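Local coordinates for probable GGDEF family protein (Chromobacterium violaceum, PDB 3NJA) that is of unknown function but probably acts in bacterial signalling, coupling a PAS sensor domain to a GGDEF domain of the diguanylate cyclase type, at residues H73-D77 and H101-A106; E98-I102 and H112-T116. All coordinates share one frame; numbering follows the deposited sequence.

Contact 1. Residues H73-D77 and H101-A106; sequences HVLGD and HIQRQA
Val74, in the last turn of helix 63-74, turns its carbonyl toward the side chain of Arg104, but the approach is loose: Val74 O lies 3.8 Å from Arg104 NE, and the oxygen's hydrogen bond goes instead to Arg104 of the second subunit. The arginine of this chain in turn gives NH2 to Val74 O of that subunit and NH1 to Gly108 O of its own chain, while Ile102 CG2 lies over one face of its guanidinium. Leu75 is where the chain leaves helical geometry. Its CD2 methyl reaches Ala106 O at 3.6 Å, and its carbonyl oxygen sits 4.0 Å from Arg104 CB, so the side chain and backbone of this one residue brush the far end of the strand and the turn beyond it. Residues 73-77 begin the link that, as in other PAS folds, leads from a helix into the antiparallel sheet, and here they run beside strand 93-104, the middle one of the chain's three-stranded sheet. After Gly76 the polar grip begins. Asp77 CG stands anti to the backbone N (chi1 169°), which carries the carboxylate across to the strand, where each oxygen takes a different donor. OD2 receives His101 ND1 at 2.7 Å, an almost straight bond (169° at the hydrogen) that lies close to the imidazole plane and enters on the syn side of the carboxylate. OD1 takes the backbone N of Ile102 at 2.9 Å, this time from 47° above the carboxylate plane. Two adjacent residues are therefore clamped by one aspartate, and the bond to ND1 should hold the rotation of the imidazole. Asp77 also brings its CA within 3.5 Å of Ile102 O, a CA-H...O contact.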
loop_
_atom_site.group_PDB
_atom_site.type_symbol
_atom_site.label_atom_id
_atom_site.label_comp_id
_atom_site.label_asym_id
_atom_site.label_seq_id
_atom_site.Cartn_x
_atom_site.Cartn_y
_atom_site.Cartn_z
ATOM N N HIS B 73 4.806 9.188 -2.316
ATOM C CA HIS B 73 4.825 7.781 -2.689
ATOM C C HIS B 73 6.225 7.276 -3.013
ATOM O O HIS B 73 6.611 6.183 -2.601
ATOM C CB HIS B 73 3.902 7.530 -3.878
ATOM C CG HIS B 73 2.462 7.383 -3.500
ATOM N ND1 HIS B 73 1.654 8.464 -3.211
ATOM C CD2 HIS B 73 1.682 6.287 -3.369
ATOM C CE1 HIS B 73 0.440 8.034 -2.913
ATOM N NE2 HIS B 73 0.428 6.718 -3.008
ATOM N N VAL B 74 6.970 8.074 -3.764
ATOM C CA VAL B 74 8.323 7.721 -4.172
ATOM C C VAL B 74 9.325 7.856 -3.020
ATOM O O VAL B 74 10.296 7.106 -2.940
ATOM C CB VAL B 74 8.786 8.597 -5.392
ATOM C CG1 VAL B 74 8.494 10.052 -5.145
ATOM C CG2 VAL B 74 10.268 8.420 -5.678
ATOM N N LEU B 75 9.075 8.807 -2.122
ATOM C CA LEU B 75 10.072 9.204 -1.134
ATOM C C LEU B 75 9.584 9.151 0.310
ATOM O O LEU B 75 10.387 9.225 1.250
ATOM C CB LEU B 75 10.579 10.611 -1.434
ATOM C CG LEU B 75 12.052 10.713 -1.820
ATOM C CD1 LEU B 75 12.294 10.109 -3.203
ATOM C CD2 LEU B 75 12.526 12.163 -1.758
ATOM N N GLY B 76 8.275 9.035 0.490
ATOM C CA GLY B 76 7.708 9.022 1.824
ATOM C C GLY B 76 7.874 7.672 2.497
ATOM O O GLY B 76 8.290 6.701 1.867
ATOM N N ASP B 77 7.556 7.614 3.784
ATOM C CA ASP B 77 7.532 6.346 4.489
ATOM C C ASP B 77 6.414 5.494 3.916
ATOM O O ASP B 77 5.306 5.978 3.703
ATOM C CB ASP B 77 7.302 6.561 5.985
ATOM C CG ASP B 77 7.006 5.271 6.718
ATOM O OD1 ASP B 77 7.489 4.203 6.278
ATOM O OD2 ASP B 77 6.293 5.333 7.739
ATOM N N HIS B 101 9.117 0.873 8.949
ATOM C CA HIS B 101 8.962 2.197 8.390
ATOM C C HIS B 101 10.259 2.524 7.678
ATOM O O HIS B 101 11.334 2.274 8.210
ATOM C CB HIS B 101 8.743 3.199 9.513
ATOM C CG HIS B 101 7.442 3.027 10.228
ATOM N ND1 HIS B 101 6.310 3.735 9.893
ATOM C CD2 HIS B 101 7.092 2.223 11.259
ATOM C CE1 HIS B 101 5.317 3.383 10.689
ATOM N NE2 HIS B 101 5.765 2.469 11.530
ATOM N N ILE B 102 10.170 3.073 6.473
ATOM C CA ILE B 102 11.369 3.435 5.733
ATOM C C ILE B 102 11.607 4.935 5.789
ATOM O O ILE B 102 10.667 5.715 5.793
ATOM C CB ILE B 102 11.242 3.034 4.272
ATOM C CG1 ILE B 102 10.601 1.652 4.178
ATOM C CG2 ILE B 102 12.600 3.121 3.566
ATOM C CD1 ILE B 102 10.520 1.122 2.774
ATOM N N GLN B 103 12.869 5.335 5.827
ATOM C CA GLN B 103 13.213 6.746 5.871
ATOM C C GLN B 103 14.320 6.996 4.865
ATOM O O GLN B 103 15.453 6.519 5.032
ATOM C CB GLN B 103 13.628 7.170 7.284
ATOM C CG GLN B 103 15.042 7.737 7.413
ATOM C CD GLN B 103 15.054 9.194 7.855
ATOM O OE1 GLN B 103 16.107 9.838 7.883
ATOM N NE2 GLN B 103 13.881 9.721 8.199
ATOM N N ARG B 104 13.980 7.725 3.802
ATOM C CA ARG B 104 14.899 7.901 2.689
ATOM C C ARG B 104 15.624 9.226 2.759
ATOM O O ARG B 104 15.305 10.081 3.580
ATOM C CB ARG B 104 14.161 7.776 1.361
ATOM C CG ARG B 104 13.554 6.413 1.163
ATOM C CD ARG B 104 12.991 6.266 -0.219
ATOM N NE ARG B 104 12.228 5.032 -0.365
ATOM C CZ ARG B 104 12.774 3.847 -0.619
ATOM N NH1 ARG B 104 14.093 3.737 -0.740
ATOM N NH2 ARG B 104 11.999 2.775 -0.757
ATOM N N GLN B 105 16.628 9.369 1.905
ATOM C CA GLN B 105 17.304 10.634 1.729
ATOM C C GLN B 105 16.691 11.213 0.473
ATOM O O GLN B 105 16.085 10.467 -0.302
ATOM C CB GLN B 105 18.793 10.400 1.545
ATOM C CG GLN B 105 19.337 9.329 2.483
ATOM C CD GLN B 105 20.850 9.313 2.538
ATOM O OE1 GLN B 105 21.519 9.041 1.536
ATOM N NE2 GLN B 105 21.402 9.612 3.715
ATOM N N ALA B 106 16.824 12.524 0.272
ATOM C CA ALA B 106 16.230 13.171 -0.898
ATOM C C ALA B 106 16.552 12.383 -2.169
ATOM O O ALA B 106 15.812 12.445 -3.161
ATOM C CB ALA B 106 16.716 14.596 -1.020
#

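Contact 2. Residues E98-I102 and H112-T116; sequences ERNHI and HLWGT. With SO4 (sulfate ion), chain G.
The imidazole of His101 has the six-membered ring of Trp114 over one face, in an offset stack with centroids 4.0 Å apart and planes only 8° from parallel. Seen from the indole, the same face is covered first by the histidine's methylene: His101 CB stands 3.5 Å from the centroid of that six-membered ring, a CH-pi contact. The tryptophan can fold back in this way because its CG lies between the backbone N and the carbonyl carbon (chi1 61°), which brings the indole over the neighbouring strand. At the imidazole's edge lie Trp114 O and the CA of Gly115. Oblique to the ring, O3 of a sulfate that probably came from the crystallisation liquor comes within 3.3 Å of His101 CE1. The Arg99 guanidinium meets this anion edge-on: NE gives a hydrogen bond of 2.9 Å to sulfate O4, NH1 one of 2.7 Å to sulfate O3, while NH2 is taken by a salt bridge to Asp81. Together these three interactions should fix the rotation of the guanidinium. The side chains rise from an antiparallel pairing of strands 93-104 and 110-119, the closing hairpin of the PAS sheet. Arg99 with Thr116 and His101 with Trp114 are its hydrogen-bonded pairs, among them His101 N to Trp114 O at 2.8 Å. Between them, Asn100 faces Gly115, whose backbone angles leave no room for a side chain. On the sheet face away from the stack, Ile102 and Leu113 lie side by side, with CG2 of the isoleucine 3.6 Å from CD2 of the leucine. Asn100 ND2 gives a hydrogen bond to the anti lone pair of Glu98 OE2, while OE1 is hydrogen-bonded to Tyr84 OH. Residues 112-115 also pair, on their other edge, with an antiparallel strand of the second subunit.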
loop_
_atom_site.group_PDB
_atom_site.type_symbol
_atom_site.label_atom_id
_atom_site.label_comp_id
_atom_site.label_asym_id
_atom_site.label_seq_id
_atom_site.Cartn_x
_atom_site.Cartn_y
_atom_site.Cartn_z
ATOM N N GLU B 98 6.398 -7.548 13.152
ATOM C CA GLU B 98 7.340 -6.449 13.050
ATOM C C GLU B 98 6.817 -5.389 12.101
ATOM O O GLU B 98 6.511 -5.661 10.939
ATOM C CB GLU B 98 8.694 -6.968 12.569
ATOM C CG GLU B 98 9.796 -5.926 12.435
ATOM C CD GLU B 98 11.059 -6.497 11.779
ATOM O OE1 GLU B 98 11.811 -7.234 12.459
ATOM O OE2 GLU B 98 11.294 -6.224 10.577
ATOM N N ARG B 99 6.702 -4.166 12.592
ATOM C CA ARG B 99 6.250 -3.107 11.719
ATOM C C ARG B 99 7.450 -2.298 11.249
ATOM O O ARG B 99 8.269 -1.857 12.058
ATOM C CB ARG B 99 5.198 -2.236 12.398
ATOM C CG ARG B 99 4.354 -1.494 11.395
ATOM C CD ARG B 99 3.316 -0.611 12.047
ATOM N NE ARG B 99 2.671 0.250 11.067
ATOM C CZ ARG B 99 2.218 -0.159 9.884
ATOM N NH1 ARG B 99 1.645 0.711 9.063
ATOM N NH2 ARG B 99 2.323 -1.431 9.519
ATOM N N ASN B 100 7.557 -2.140 9.933
ATOM C CA ASN B 100 8.682 -1.441 9.329
ATOM C C ASN B 100 8.268 -0.125 8.735
ATOM O O ASN B 100 7.212 -0.022 8.120
ATOM C CB ASN B 100 9.341 -2.289 8.253
ATOM C CG ASN B 100 9.937 -3.561 8.819
ATOM O OD1 ASN B 100 11.162 -3.709 8.896
ATOM N ND2 ASN B 100 9.068 -4.475 9.258
ATOM N N HIS B 101 9.117 0.873 8.949
ATOM C CA HIS B 101 8.962 2.197 8.390
ATOM C C HIS B 101 10.259 2.524 7.678
ATOM O O HIS B 101 11.334 2.274 8.210
ATOM C CB HIS B 101 8.743 3.199 9.513
ATOM C CG HIS B 101 7.442 3.027 10.228
ATOM N ND1 HIS B 101 6.310 3.735 9.893
ATOM C CD2 HIS B 101 7.092 2.223 11.259
ATOM C CE1 HIS B 101 5.317 3.383 10.689
ATOM N NE2 HIS B 101 5.765 2.469 11.530
ATOM N N ILE B 102 10.170 3.073 6.473
ATOM C CA ILE B 102 11.369 3.435 5.733
ATOM C C ILE B 102 11.607 4.935 5.789
ATOM O O ILE B 102 10.667 5.715 5.793
ATOM C CB ILE B 102 11.242 3.034 4.272
ATOM C CG1 ILE B 102 10.601 1.652 4.178
ATOM C CG2 ILE B 102 12.600 3.121 3.566
ATOM C CD1 ILE B 102 10.520 1.122 2.774
ATOM N N HIS B 112 17.473 5.023 7.081
ATOM C CA HIS B 112 17.156 4.160 8.199
ATOM C C HIS B 112 15.852 3.448 7.934
ATOM O O HIS B 112 14.974 3.966 7.246
ATOM C CB HIS B 112 16.973 4.976 9.478
ATOM C CG HIS B 112 18.237 5.578 10.004
ATOM N ND1 HIS B 112 18.637 6.860 9.689
ATOM C CD2 HIS B 112 19.182 5.080 10.836
ATOM C CE1 HIS B 112 19.782 7.121 10.298
ATOM N NE2 HIS B 112 20.134 6.058 11.000
ATOM N N LEU B 113 15.729 2.251 8.483
ATOM C CA LEU B 113 14.426 1.653 8.697
ATOM C C LEU B 113 14.218 1.804 10.183
ATOM O O LEU B 113 15.171 2.103 10.917
ATOM C CB LEU B 113 14.418 0.180 8.318
ATOM C CG LEU B 113 14.815 -0.152 6.894
ATOM C CD1 LEU B 113 14.616 -1.656 6.655
ATOM C CD2 LEU B 113 13.987 0.715 5.907
ATOM N N TRP B 114 12.987 1.608 10.634
ATOM C CA TRP B 114 12.687 1.727 12.053
ATOM C C TRP B 114 11.283 1.217 12.333
ATOM O O TRP B 114 10.441 1.169 11.440
ATOM C CB TRP B 114 12.871 3.175 12.530
ATOM C CG TRP B 114 11.967 4.161 11.847
ATOM C CD1 TRP B 114 12.232 4.884 10.713
ATOM C CD2 TRP B 114 10.650 4.531 12.260
ATOM N NE1 TRP B 114 11.157 5.678 10.402
ATOM C CE2 TRP B 114 10.175 5.478 11.335
ATOM C CE3 TRP B 114 9.829 4.152 13.324
ATOM C CZ2 TRP B 114 8.915 6.045 11.441
ATOM C CZ3 TRP B 114 8.578 4.716 13.429
ATOM C CH2 TRP B 114 8.131 5.649 12.493
ATOM N N GLY B 115 11.039 0.800 13.567
ATOM C CA GLY B 115 9.736 0.274 13.907
ATOM C C GLY B 115 9.637 -0.521 15.199
ATOM O O GLY B 115 10.326 -0.269 16.194
ATOM N N THR B 116 8.743 -1.493 15.180
ATOM C CA THR B 116 8.358 -2.162 16.394
ATOM C C THR B 116 8.250 -3.659 16.175
ATOM O O THR B 116 8.030 -4.127 15.058
ATOM C CB THR B 116 7.019 -1.620 16.878
ATOM O OG1 THR B 116 6.077 -1.661 15.798
ATOM C CG2 THR B 116 7.175 -0.175 17.334
HETATM S S SO4 G . 1.241 3.627 10.645
HETATM O O1 SO4 G . 1.433 5.022 11.030
HETATM O O2 SO4 G . -0.126 3.468 10.139
HETATM O O3 SO4 G . 2.198 3.304 9.589
HETATM O O4 SO4 G . 1.482 2.759 11.802
#

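How the contacts relate
The two contacts, centres 12 Å apart, both reach the same antiparallel sheet and share His101 and Ile102 of strand 93-104. Along the chain, 73-77 comes first, at the end of helix 63-74; then the central strand supplies 98-102 and the overlapping 101-106, and 112-116 follows on strand 110-119. Contact 1 therefore ties the helix-to-sheet connection to the central strand, and contact 2 ties that strand to its hairpin partner; Gln103 N, 2.9 Å from His112 O, probably continues the pairing between them. Both also touch the second subunit, an arrangement consistent with a PAS fold that is completed between two subunits by exchange of parts.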